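NEDD8-conjugating enzyme UBC12 (PDB 3O2U) accepts the ubiquitin-like protein NEDD8/RUB1 from its E1 complex and catalyses its covalent attachment to other proteins, chiefly the cullin CDC53. Local coordinates at residues G75-G80 with I105-I110. Numbering follows the deposited sequence.
Sequences GYYNYG and IFHPNI
Tyr77 reaches across to the 105-110 loop with the full length of its side chain and delivers its hydroxyl to the backbone of Phe106. A single polar atom at the end of a long aromatic can thus tie together two loops whose backbones stay well apart: the nearest CA atoms, those of Tyr77 and His107, are 9.4 Å from each other. Tyr77 OH donates to Phe106 O at 2.6 Å, reaching a lone pair in the carbonyl plane at 140° to the C=O bond, while the acceptor lies at the edge of the phenol ring. CG of Tyr77 stands anti to its own carbonyl carbon (chi1 -59°), which sends the ring out from the turns of 75-80 towards the 105-110 loop. Beside the bond, His107 ND1 lies 3.2 Å from Tyr77 OH, and the two rings meet obliquely, with planes at 35°. His107 carries CG opposite its backbone N, and on its far nitrogen His107 NE2 donates a bent bond to Asn109 OD1 at 3.1 Å, which probably limits the rotation of the imidazole. Pro108 CD covers one face of that ring, towards its rim. Phe142 of helix 131-143 sets edge-to-face contacts with both Tyr77 and His107, so the two rings share an aromatic neighbour. A phenylalanine in place of Tyr77 would probably leave Phe106 O without its hydroxyl donor and the two loops without this bond between them. The segment His-Pro-Asn, closed by a type I turn from His107 to Ile110, is the HPN motif of the ubiquitin-conjugating (UBC) fold; here it lies close to the predicted thioester-forming Cys117, with the His107 side chain about 8 Å from that of the cysteine.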
loop_
_atom_site.group_PDB
_atom_site.type_symbol
_atom_site.label_atom_id
_atom_site.label_comp_id
_atom_site.label_asym_id
_atom_site.label_seq_id
_atom_site.Cartn_x
_atom_site.Cartn_y
_atom_site.Cartn_z
ATOM N N GLY A 75 9.011 -16.596 -9.060
ATOM C CA GLY A 75 8.957 -16.829 -7.624
ATOM C C GLY A 75 7.756 -17.627 -7.115
ATOM O O GLY A 75 6.936 -18.131 -7.885
ATOM N N TYR A 76 7.649 -17.728 -5.793
ATOM C CA TYR A 76 6.617 -18.545 -5.160
ATOM C C TYR A 76 5.191 -18.171 -5.554
ATOM O O TYR A 76 4.310 -19.033 -5.646
ATOM C CB TYR A 76 6.740 -18.423 -3.655
ATOM C CG TYR A 76 7.982 -19.049 -3.085
ATOM C CD1 TYR A 76 8.230 -20.403 -3.251
ATOM C CD2 TYR A 76 8.898 -18.289 -2.363
ATOM C CE1 TYR A 76 9.351 -20.993 -2.717
ATOM C CE2 TYR A 76 10.024 -18.872 -1.816
ATOM C CZ TYR A 76 10.246 -20.228 -2.000
ATOM O OH TYR A 76 11.366 -20.821 -1.468
ATOM N N TYR A 77 4.974 -16.879 -5.759
ATOM C CA TYR A 77 3.643 -16.330 -5.981
ATOM C C TYR A 77 3.425 -16.041 -7.451
ATOM O O TYR A 77 2.513 -15.309 -7.809
ATOM C CB TYR A 77 3.468 -15.039 -5.157
ATOM C CG TYR A 77 3.650 -15.269 -3.676
ATOM C CD1 TYR A 77 2.566 -15.592 -2.867
ATOM C CD2 TYR A 77 4.910 -15.215 -3.094
ATOM C CE1 TYR A 77 2.727 -15.826 -1.517
ATOM C CE2 TYR A 77 5.088 -15.453 -1.746
ATOM C CZ TYR A 77 3.990 -15.769 -0.964
ATOM O OH TYR A 77 4.149 -15.992 0.382
ATOM N N ASN A 78 4.272 -16.616 -8.303
ATOM C CA ASN A 78 4.167 -16.394 -9.735
ATOM C C ASN A 78 2.735 -16.515 -10.242
ATOM O O ASN A 78 2.021 -17.477 -9.935
ATOM C CB ASN A 78 5.125 -17.303 -10.523
ATOM C CG ASN A 78 4.748 -18.767 -10.437
ATOM O OD1 ASN A 78 3.945 -19.248 -11.214
ATOM N ND2 ASN A 78 5.318 -19.473 -9.476
ATOM N N TYR A 79 2.326 -15.501 -10.998
ATOM C CA TYR A 79 1.014 -15.427 -11.643
ATOM C C TYR A 79 -0.213 -15.301 -10.720
ATOM O O TYR A 79 -1.359 -15.314 -11.184
ATOM C CB TYR A 79 0.877 -16.556 -12.663
ATOM C CG TYR A 79 1.918 -16.376 -13.737
ATOM C CD1 TYR A 79 1.693 -15.511 -14.791
ATOM C CD2 TYR A 79 3.151 -17.009 -13.657
ATOM C CE1 TYR A 79 2.637 -15.307 -15.763
ATOM C CE2 TYR A 79 4.117 -16.815 -14.640
ATOM C CZ TYR A 79 3.849 -15.952 -15.688
ATOM O OH TYR A 79 4.781 -15.732 -16.674
ATOM N N GLY A 80 0.027 -15.156 -9.423
ATOM C CA GLY A 80 -1.039 -14.755 -8.512
ATOM C C GLY A 80 -1.200 -13.240 -8.537
ATOM O O GLY A 80 -0.229 -12.522 -8.750
ATOM N N ILE A 105 -3.774 -13.787 2.004
ATOM C CA ILE A 105 -2.704 -14.535 1.349
ATOM C C ILE A 105 -1.709 -15.128 2.350
ATOM O O ILE A 105 -1.531 -14.615 3.456
ATOM C CB ILE A 105 -1.976 -13.707 0.257
ATOM C CG1 ILE A 105 -1.131 -12.609 0.877
ATOM C CG2 ILE A 105 -2.973 -13.095 -0.754
ATOM C CD1 ILE A 105 0.059 -12.264 0.016
ATOM N N PHE A 106 -1.066 -16.215 1.943
ATOM C CA PHE A 106 -0.114 -16.913 2.799
ATOM C C PHE A 106 1.273 -16.317 2.582
ATOM O O PHE A 106 1.973 -16.696 1.655
ATOM C CB PHE A 106 -0.100 -18.391 2.434
ATOM C CG PHE A 106 0.560 -19.262 3.453
ATOM C CD1 PHE A 106 0.016 -19.396 4.725
ATOM C CD2 PHE A 106 1.706 -19.975 3.132
ATOM C CE1 PHE A 106 0.612 -20.212 5.661
ATOM C CE2 PHE A 106 2.310 -20.793 4.072
ATOM C CZ PHE A 106 1.766 -20.910 5.332
ATOM N N HIS A 107 1.646 -15.358 3.419
ATOM C CA HIS A 107 2.926 -14.678 3.265
ATOM C C HIS A 107 3.427 -14.251 4.644
ATOM O O HIS A 107 2.662 -13.728 5.452
ATOM C CB HIS A 107 2.762 -13.459 2.355
ATOM C CG HIS A 107 4.051 -12.776 2.030
ATOM N ND1 HIS A 107 4.633 -12.841 0.786
ATOM C CD2 HIS A 107 4.881 -12.032 2.798
ATOM C CE1 HIS A 107 5.760 -12.148 0.791
ATOM N NE2 HIS A 107 5.937 -11.660 2.004
ATOM N N PRO A 108 4.713 -14.486 4.927
ATOM C CA PRO A 108 5.231 -14.203 6.272
ATOM C C PRO A 108 5.040 -12.741 6.676
ATOM O O PRO A 108 4.866 -12.457 7.862
ATOM C CB PRO A 108 6.726 -14.524 6.160
ATOM C CG PRO A 108 7.011 -14.656 4.707
ATOM C CD PRO A 108 5.740 -15.027 4.026
ATOM N N ASN A 109 5.025 -11.831 5.704
ATOM C CA ASN A 109 5.052 -10.406 6.028
ATOM C C ASN A 109 3.683 -9.700 5.957
ATOM O O ASN A 109 3.589 -8.482 6.128
ATOM C CB ASN A 109 6.123 -9.703 5.182
ATOM C CG ASN A 109 7.460 -10.455 5.192
ATOM O OD1 ASN A 109 8.024 -10.779 4.138
ATOM N ND2 ASN A 109 7.971 -10.735 6.385
ATOM N N ILE A 110 2.619 -10.479 5.761
ATOM C CA ILE A 110 1.257 -9.940 5.690
ATOM C C ILE A 110 0.337 -10.743 6.608
ATOM O O ILE A 110 0.342 -11.971 6.560
ATOM C CB ILE A 110 0.722 -9.973 4.232
ATOM C CG1 ILE A 110 1.756 -9.341 3.298
ATOM C CG2 ILE A 110 -0.644 -9.257 4.131
ATOM C CD1 ILE A 110 1.489 -9.549 1.839
#